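Long-range contact in tail spike protein gp49 (Pseudomonas phage LKA1, PDB 4RU4), which probably acts as the tailspike lyase that cleaves the O-specific polysaccharide of its Pseudomonas host during virus entry: residues 198-210 and 223-236. Sequence-based numbering, arbitrary orientation. Where two conformers were deposited one is given.
With EDO (1,2-ethanediol), chain S.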
ATOM      1  N   ILE B 198     -28.353 -24.077  -4.261  1.00 11.13           N
ATOM      2  CA  ILE B 198     -27.137 -24.117  -3.455  1.00  9.49           C
ATOM      3  C   ILE B 198     -26.311 -25.335  -3.892  1.00 12.28           C
ATOM      4  O   ILE B 198     -26.861 -26.408  -4.158  1.00 13.82           O
ATOM      5  CB  ILE B 198     -27.460 -24.233  -1.926  1.00  9.95           C
ATOM      6  CG1 ILE B 198     -28.698 -23.406  -1.553  1.00  8.64           C
ATOM      7  CG2 ILE B 198     -26.231 -23.845  -1.047  1.00  7.75           C
ATOM      8  CD1 ILE B 198     -28.601 -21.872  -1.948  1.00  7.83           C
ATOM      9  N   TYR B 199     -24.992 -25.164  -3.954  1.00 10.43           N
ATOM     10  CA  TYR B 199     -24.088 -26.180  -4.463  1.00  9.04           C
ATOM     11  C   TYR B 199     -22.845 -26.216  -3.620  1.00 10.16           C
ATOM     12  O   TYR B 199     -22.230 -25.170  -3.379  1.00 11.91           O
ATOM     13  CB  TYR B 199     -23.631 -25.795  -5.876  1.00  9.37           C
ATOM     14  CG  TYR B 199     -24.758 -25.778  -6.879  1.00 11.94           C
ATOM     15  CD1 TYR B 199     -25.174 -26.960  -7.493  1.00 11.72           C
ATOM     16  CD2 TYR B 199     -25.409 -24.596  -7.203  1.00 11.96           C
ATOM     17  CE1 TYR B 199     -26.198 -26.962  -8.412  1.00 14.92           C
ATOM     18  CE2 TYR B 199     -26.448 -24.585  -8.129  1.00 17.84           C
ATOM     19  CZ  TYR B 199     -26.836 -25.777  -8.727  1.00 15.77           C
ATOM     20  OH  TYR B 199     -27.852 -25.780  -9.648  1.00 16.80           O
ATOM     21  N   LYS B 200     -22.444 -27.426  -3.241  1.00 12.02           N
ATOM     22  CA  LYS B 200     -21.191 -27.656  -2.558  1.00 11.94           C
ATOM     23  C   LYS B 200     -20.079 -27.658  -3.594  1.00 12.28           C
ATOM     24  O   LYS B 200     -20.230 -28.229  -4.688  1.00 10.07           O
ATOM     25  CB  LYS B 200     -21.210 -29.028  -1.869  1.00 10.62           C
ATOM     26  CG  LYS B 200     -20.005 -29.275  -0.954  1.00 14.07           C
ATOM     27  CD  LYS B 200     -20.208 -30.580  -0.168  1.00 14.11           C
ATOM     28  CE  LYS B 200     -18.985 -30.963   0.651  1.00 14.80           C
ATOM     29  NZ  LYS B 200     -19.228 -32.258   1.396  1.00 17.96           N
ATOM     30  N   VAL B 201     -18.944 -27.050  -3.262  1.00 11.76           N
ATOM     31  CA  VAL B 201     -17.822 -27.110  -4.189  1.00  9.66           C
ATOM     32  C   VAL B 201     -16.929 -28.271  -3.791  1.00 10.93           C
ATOM     33  O   VAL B 201     -16.307 -28.252  -2.729  1.00 12.18           O
ATOM     34  CB  VAL B 201     -17.037 -25.788  -4.238  1.00  8.75           C
ATOM     35  CG1 VAL B 201     -15.909 -25.889  -5.245  1.00  8.01           C
ATOM     36  CG2 VAL B 201     -17.976 -24.654  -4.595  1.00  8.36           C
ATOM     37  N   VAL B 202     -16.887 -29.294  -4.645  1.00 11.03           N
ATOM     38  CA  VAL B 202     -16.195 -30.535  -4.324  1.00  7.43           C
ATOM     39  C   VAL B 202     -15.015 -30.615  -5.269  1.00  9.47           C
ATOM     40  O   VAL B 202     -15.182 -30.631  -6.498  1.00  9.52           O
ATOM     41  CB  VAL B 202     -17.147 -31.754  -4.503  1.00 13.83           C
ATOM     42  CG1 VAL B 202     -16.450 -33.071  -4.208  1.00 12.91           C
ATOM     43  CG2 VAL B 202     -18.349 -31.600  -3.589  1.00 17.47           C
ATOM     44  N   SER B 203     -13.815 -30.619  -4.700  1.00  9.06           N
ATOM     45  CA  SER B 203     -12.599 -30.630  -5.493  1.00  9.48           C
ATOM     46  C   SER B 203     -11.439 -31.102  -4.626  1.00 14.51           C
ATOM     47  O   SER B 203     -11.534 -31.120  -3.407  1.00 13.50           O
ATOM     48  CB  SER B 203     -12.304 -29.212  -5.994  1.00 12.95           C
ATOM     49  OG  SER B 203     -12.133 -28.326  -4.899  1.00 12.32           O
ATOM     50  N   GLY B 204     -10.340 -31.471  -5.268  1.00 16.46           N
ATOM     51  CA  GLY B 204      -9.152 -31.879  -4.553  1.00 19.65           C
ATOM     52  C   GLY B 204      -8.027 -30.875  -4.717  1.00 18.08           C
ATOM     53  O   GLY B 204      -8.259 -29.667  -4.882  1.00 18.68           O
ATOM     54  N   VAL B 205      -6.796 -31.369  -4.695  1.00 14.62           N
ATOM     55  CA  VAL B 205      -5.646 -30.468  -4.673  1.00 10.56           C
ATOM     56  C   VAL B 205      -5.251 -30.038  -6.088  1.00 11.32           C
ATOM     57  O   VAL B 205      -4.977 -30.880  -6.940  1.00  8.32           O
ATOM     58  CB  VAL B 205      -4.467 -31.178  -3.960  1.00  9.53           C
ATOM     59  CG1 VAL B 205      -3.183 -30.325  -3.982  1.00  9.92           C
ATOM     60  CG2 VAL B 205      -4.897 -31.523  -2.510  1.00 15.13           C
ATOM     61  N   VAL B 206      -5.228 -28.732  -6.328  1.00  9.56           N
ATOM     62  CA  VAL B 206      -4.680 -28.190  -7.567  1.00  7.45           C
ATOM     63  C   VAL B 206      -3.469 -27.318  -7.297  1.00  8.36           C
ATOM     64  O   VAL B 206      -3.541 -26.318  -6.574  1.00  8.83           O
ATOM     65  CB  VAL B 206      -5.743 -27.417  -8.377  1.00 11.03           C
ATOM     66  CG1 VAL B 206      -5.125 -26.751  -9.610  1.00  5.20           C
ATOM     67  CG2 VAL B 206      -6.857 -28.393  -8.766  1.00 11.49           C
ATOM     68  N   ASP B 207      -2.341 -27.717  -7.880  1.00  7.68           N
ATOM     69  CA  ASP B 207      -1.085 -27.022  -7.649  1.00  7.89           C
ATOM     70  C   ASP B 207      -0.260 -27.157  -8.928  1.00  9.76           C
ATOM     71  O   ASP B 207       0.141 -28.255  -9.298  1.00 12.61           O
ATOM     72  CB  ASP B 207      -0.362 -27.641  -6.439  1.00 11.33           C
ATOM     73  CG  ASP B 207       0.807 -26.788  -5.944  1.00 22.37           C
ATOM     74  OD1 ASP B 207       1.252 -25.885  -6.677  1.00 27.41           O
ATOM     75  OD2 ASP B 207       1.300 -27.041  -4.820  1.00 29.05           O
ATOM     76  N   ILE B 208      -0.058 -26.039  -9.608  0.50  7.54           N
ATOM     77  CA  ILE B 208       0.723 -26.006 -10.830  0.50  8.91           C
ATOM     78  C   ILE B 208       1.885 -25.079 -10.538  0.50  8.59           C
ATOM     79  O   ILE B 208       1.688 -23.939 -10.107  0.50  7.80           O
ATOM     80  CB  ILE B 208      -0.119 -25.457 -12.010  0.50  9.78           C
ATOM     81  CG1 ILE B 208      -1.478 -26.168 -12.088  0.50  9.05           C
ATOM     82  CG2 ILE B 208       0.650 -25.552 -13.339  0.50  7.93           C
ATOM     83  CD1 ILE B 208      -1.394 -27.666 -12.254  0.50  8.45           C
ATOM     84  N   ALA B 209       3.102 -25.559 -10.734  1.00  7.49           N
ATOM     85  CA  ALA B 209       4.253 -24.700 -10.485  1.00  6.05           C
ATOM     86  C   ALA B 209       5.448 -24.970 -11.376  1.00  5.07           C
ATOM     87  O   ALA B 209       5.669 -26.102 -11.806  1.00  7.47           O
ATOM     88  CB  ALA B 209       4.659 -24.779  -9.000  1.00  7.14           C
ATOM     89  N   SER B 210       6.199 -23.911 -11.658  1.00  6.83           N
ATOM     90  CA  SER B 210       7.559 -24.054 -12.166  1.00  6.70           C
ATOM     91  C   SER B 210       7.606 -24.814 -13.462  1.00  8.26           C
ATOM     92  O   SER B 210       8.399 -25.767 -13.598  1.00  8.37           O
ATOM     93  CB  SER B 210       8.397 -24.770 -11.118  1.00  7.13           C
ATOM     94  OG  SER B 210       8.577 -23.929  -9.995  1.00 11.89           O
ATOM     95  N   LEU B 223      -4.022 -22.251 -19.174  0.62 10.02           N
ATOM     96  CA  LEU B 223      -4.412 -23.075 -18.035  0.62  7.92           C
ATOM     97  C   LEU B 223      -5.840 -22.721 -17.632  0.62  8.34           C
ATOM     98  O   LEU B 223      -6.161 -21.532 -17.484  0.62  6.26           O
ATOM     99  CB  LEU B 223      -3.464 -22.824 -16.866  0.62  6.76           C
ATOM    100  CG  LEU B 223      -3.883 -23.281 -15.475  0.62  8.31           C
ATOM    101  CD1 LEU B 223      -4.061 -24.797 -15.399  0.62 12.68           C
ATOM    102  CD2 LEU B 223      -2.827 -22.819 -14.493  0.62 10.42           C
ATOM    103  N   LEU B 224      -6.687 -23.742 -17.456  1.00  6.43           N
ATOM    104  CA  LEU B 224      -8.060 -23.556 -16.978  1.00  8.14           C
ATOM    105  C   LEU B 224      -8.224 -24.325 -15.672  1.00  8.16           C
ATOM    106  O   LEU B 224      -7.948 -25.508 -15.634  1.00  9.32           O
ATOM    107  CB  LEU B 224      -9.068 -24.138 -17.976  1.00  8.53           C
ATOM    108  CG  LEU B 224     -10.505 -24.147 -17.447  1.00 11.85           C
ATOM    109  CD1 LEU B 224     -11.038 -22.736 -17.242  1.00 10.49           C
ATOM    110  CD2 LEU B 224     -11.419 -24.949 -18.396  1.00 15.69           C
ATOM    111  N   VAL B 225      -8.690 -23.665 -14.618  1.00  7.08           N
ATOM    112  CA  VAL B 225      -8.999 -24.351 -13.363  1.00  8.64           C
ATOM    113  C   VAL B 225     -10.421 -23.909 -13.033  1.00 12.10           C
ATOM    114  O   VAL B 225     -10.700 -22.714 -12.956  1.00 10.57           O
ATOM    115  CB  VAL B 225      -8.020 -23.973 -12.198  1.00 10.50           C
ATOM    116  CG1 VAL B 225      -8.431 -24.677 -10.907  1.00  8.96           C
ATOM    117  CG2 VAL B 225      -6.559 -24.285 -12.564  1.00  7.82           C
ATOM    118  N   GLU B 226     -11.327 -24.862 -12.883  1.00  6.49           N
ATOM    119  CA  GLU B 226     -12.740 -24.537 -12.749  1.00  7.76           C
ATOM    120  C   GLU B 226     -13.343 -25.269 -11.534  1.00  8.61           C
ATOM    121  O   GLU B 226     -13.071 -26.452 -11.330  1.00  8.93           O
ATOM    122  CB  GLU B 226     -13.490 -24.915 -14.033  1.00  9.00           C
ATOM    123  CG  GLU B 226     -15.021 -24.717 -13.942  1.00 11.88           C
ATOM    124  CD  GLU B 226     -15.720 -24.844 -15.297  1.00 18.09           C
ATOM    125  OE1 GLU B 226     -15.019 -25.057 -16.320  1.00 17.45           O
ATOM    126  OE2 GLU B 226     -16.974 -24.731 -15.325  1.00 18.02           O
ATOM    127  N   ALA B 227     -14.145 -24.557 -10.742  1.00  7.78           N
ATOM    128  CA  ALA B 227     -14.846 -25.135  -9.582  1.00  9.52           C
ATOM    129  C   ALA B 227     -13.909 -25.837  -8.607  1.00 10.83           C
ATOM    130  O   ALA B 227     -14.141 -27.002  -8.226  1.00  8.77           O
ATOM    131  CB  ALA B 227     -15.998 -26.089 -10.036  1.00  7.45           C
ATOM    132  N   VAL B 228     -12.863 -25.125  -8.171  1.00  6.31           N
ATOM    133  CA  VAL B 228     -11.916 -25.702  -7.240  1.00  8.39           C
ATOM    134  C   VAL B 228     -11.690 -24.747  -6.056  1.00  7.73           C
ATOM    135  O   VAL B 228     -11.637 -23.517  -6.243  1.00  7.73           O
ATOM    136  CB  VAL B 228     -10.570 -26.007  -7.946  1.00  6.91           C
ATOM    137  CG1 VAL B 228      -9.510 -26.482  -6.949  1.00  7.40           C
ATOM    138  CG2 VAL B 228     -10.757 -27.044  -9.080  1.00  7.53           C
ATOM    139  N   VAL B 229     -11.545 -25.315  -4.860  1.00  6.01           N
ATOM    140  CA  VAL B 229     -11.205 -24.568  -3.651  1.00  5.88           C
ATOM    141  C   VAL B 229      -9.688 -24.451  -3.489  1.00  8.18           C
ATOM    142  O   VAL B 229      -8.985 -25.464  -3.455  1.00 10.43           O
ATOM    143  CB  VAL B 229     -11.824 -25.235  -2.383  1.00  6.75           C
ATOM    144  CG1 VAL B 229     -11.309 -24.559  -1.071  1.00 10.04           C
ATOM    145  CG2 VAL B 229     -13.396 -25.250  -2.453  1.00  7.08           C
ATOM    146  N   SER B 230      -9.203 -23.206  -3.400  1.00  8.45           N
ATOM    147  CA  SER B 230      -7.791 -22.867  -3.192  1.00  7.38           C
ATOM    148  C   SER B 230      -6.793 -23.492  -4.181  1.00  9.69           C
ATOM    149  O   SER B 230      -5.733 -24.018  -3.769  1.00  6.47           O
ATOM    150  CB  SER B 230      -7.366 -23.146  -1.754  1.00 11.48           C
ATOM    151  OG  SER B 230      -8.162 -22.369  -0.865  1.00 13.35           O
ATOM    152  N   PRO B 231      -7.101 -23.404  -5.487  1.00  8.87           N
ATOM    153  CA  PRO B 231      -6.044 -23.844  -6.405  1.00  9.58           C
ATOM    154  C   PRO B 231      -4.866 -22.882  -6.350  1.00  8.24           C
ATOM    155  O   PRO B 231      -5.021 -21.700  -6.007  1.00  5.38           O
ATOM    156  CB  PRO B 231      -6.720 -23.790  -7.778  1.00  8.80           C
ATOM    157  CG  PRO B 231      -7.753 -22.676  -7.637  1.00  7.96           C
ATOM    158  CD  PRO B 231      -8.235 -22.767  -6.189  1.00  7.99           C
ATOM    159  N   ARG B 232      -3.685 -23.394  -6.703  1.00  7.59           N
ATOM    160  CA  ARG B 232      -2.442 -22.636  -6.606  1.00  9.00           C
ATOM    161  C   ARG B 232      -1.695 -22.704  -7.921  1.00  7.70           C
ATOM    162  O   ARG B 232      -1.521 -23.794  -8.487  1.00  7.47           O
ATOM    163  CB  ARG B 232      -1.574 -23.241  -5.494  1.00 11.21           C
ATOM    164  CG  ARG B 232      -2.178 -23.079  -4.088  1.00  9.74           C
ATOM    165  CD  ARG B 232      -2.154 -21.617  -3.705  1.00 10.55           C
ATOM    166  NE  ARG B 232      -2.726 -21.311  -2.390  1.00 11.19           N
ATOM    167  CZ  ARG B 232      -3.985 -20.909  -2.195  1.00 13.25           C
ATOM    168  NH1 ARG B 232      -4.828 -20.829  -3.230  1.00  5.20           N
ATOM    169  NH2 ARG B 232      -4.407 -20.627  -0.955  1.00  9.03           N
ATOM    170  N   VAL B 233      -1.294 -21.549  -8.451  1.00  5.29           N
ATOM    171  CA  VAL B 233      -0.419 -21.500  -9.642  1.00  5.32           C
ATOM    172  C   VAL B 233       0.757 -20.607  -9.258  1.00  7.83           C
ATOM    173  O   VAL B 233       0.550 -19.470  -8.801  1.00  8.60           O
ATOM    174  CB  VAL B 233      -1.146 -20.910 -10.869  1.00  5.79           C
ATOM    175  CG1 VAL B 233      -0.192 -20.835 -12.091  1.00  5.44           C
ATOM    176  CG2 VAL B 233      -2.400 -21.734 -11.214  1.00  6.36           C
ATOM    177  N   ASP B 234       1.986 -21.108  -9.379  1.00  5.99           N
ATOM    178  CA  ASP B 234       3.126 -20.352  -8.869  1.00  5.07           C
ATOM    179  C   ASP B 234       4.320 -20.563  -9.786  1.00  6.38           C
ATOM    180  O   ASP B 234       4.539 -21.679 -10.274  1.00  5.49           O
ATOM    181  CB  ASP B 234       3.471 -20.802  -7.445  1.00 10.95           C
ATOM    182  CG  ASP B 234       4.687 -20.076  -6.883  1.00 18.56           C
ATOM    183  OD1 ASP B 234       4.703 -18.823  -6.883  1.00 18.09           O
ATOM    184  OD2 ASP B 234       5.646 -20.762  -6.472  1.00 22.67           O
ATOM    185  N   ASP B 235       5.043 -19.484 -10.058  0.56  5.94           N
ATOM    186  CA  ASP B 235       6.295 -19.575 -10.794  0.56  7.62           C
ATOM    187  C   ASP B 235       6.064 -20.209 -12.178  0.56  8.56           C
ATOM    188  O   ASP B 235       6.846 -21.040 -12.617  0.56 10.19           O
ATOM    189  CB  ASP B 235       7.291 -20.390  -9.937  0.56  9.35           C
ATOM    190  CG  ASP B 235       8.694 -20.401 -10.497  0.56 13.65           C
ATOM    191  OD1 ASP B 235       9.090 -19.399 -11.133  0.56 15.77           O
ATOM    192  OD2 ASP B 235       9.405 -21.422 -10.286  0.56 15.13           O
ATOM    193  N   VAL B 236       4.994 -19.829 -12.875  1.00  6.97           N
ATOM    194  CA  VAL B 236       4.787 -20.368 -14.214  1.00  6.60           C
ATOM    195  C   VAL B 236       5.034 -19.315 -15.276  1.00  8.37           C
ATOM    196  O   VAL B 236       4.885 -18.111 -15.033  1.00  8.24           O
ATOM    197  CB  VAL B 236       3.398 -21.036 -14.457  1.00  9.58           C
ATOM    198  CG1 VAL B 236       3.120 -22.137 -13.413  1.00  5.45           C
ATOM    199  CG2 VAL B 236       2.288 -19.996 -14.509  1.00  5.47           C
TER
HETATM  200  C1  EDO S 801       7.813 -16.561 -14.082  1.00 25.29           C
HETATM  201  O1  EDO S 801       8.162 -15.628 -13.056  1.00 23.07           O
HETATM  202  C2  EDO S 801       9.021 -17.408 -14.428  1.00 31.01           C
HETATM  203  O2  EDO S 801       9.615 -17.836 -13.212  1.00 31.53           O
HETATM  204  O   HOH W   1      -9.841 -28.166  -3.582  1.00 15.05           O
HETATM  205  O   HOH W   2      -6.586 -27.051  -4.379  1.00 18.28           O
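V206 points inward from strand 206-209 and meets three residues of 223-236 with its two methyls and CB. With CG1 anti to the backbone N (chi1 175°), that methyl runs tip to tip against V225 CG2 at 4.1 Å, while CG2 crosses V228 CG1 at 3.7 Å and CB lies against P231 CB. I208 continues this buried row, its CG2 lying beside V236 CG1 in the given conformer.

Strands 206-209 and 232-234 lie side by side and parallel as successive rungs of the right-handed beta-helix expected of a pectin lyase-like domain. Their ladder runs from R232 N to V206 O, through I208 N to R232 O (2.9 Å) and D234 N to I208 O, to S210 N on D234 O. On the face carrying D207, A209, R232 and D234, the arginine bends at chi2, and its NH1 reaches P231 O in its own segment while NH2 forms a salt bridge with D253.

Past strand 206-209, in the given conformer of D235, S210 OG donates to D235 OD2 at 2.7 Å from the anti side, 23° out of the carboxylate plane, and OD1 accepts a hydrogen bond from O2 of an ethanediol, probably from the crystallisation liquor. Ahead of the ladder, in the loops, V229 N points almost straight (171°) at S203 OG, placed 3.1 Å away, and a water accepts from S203 OG and donates hydrogen bonds to G204 O and V229 O. There, where the two backbones are not yet paired, the serine hydroxyl and water bridge them, whereas the interior is held by aliphatic packing.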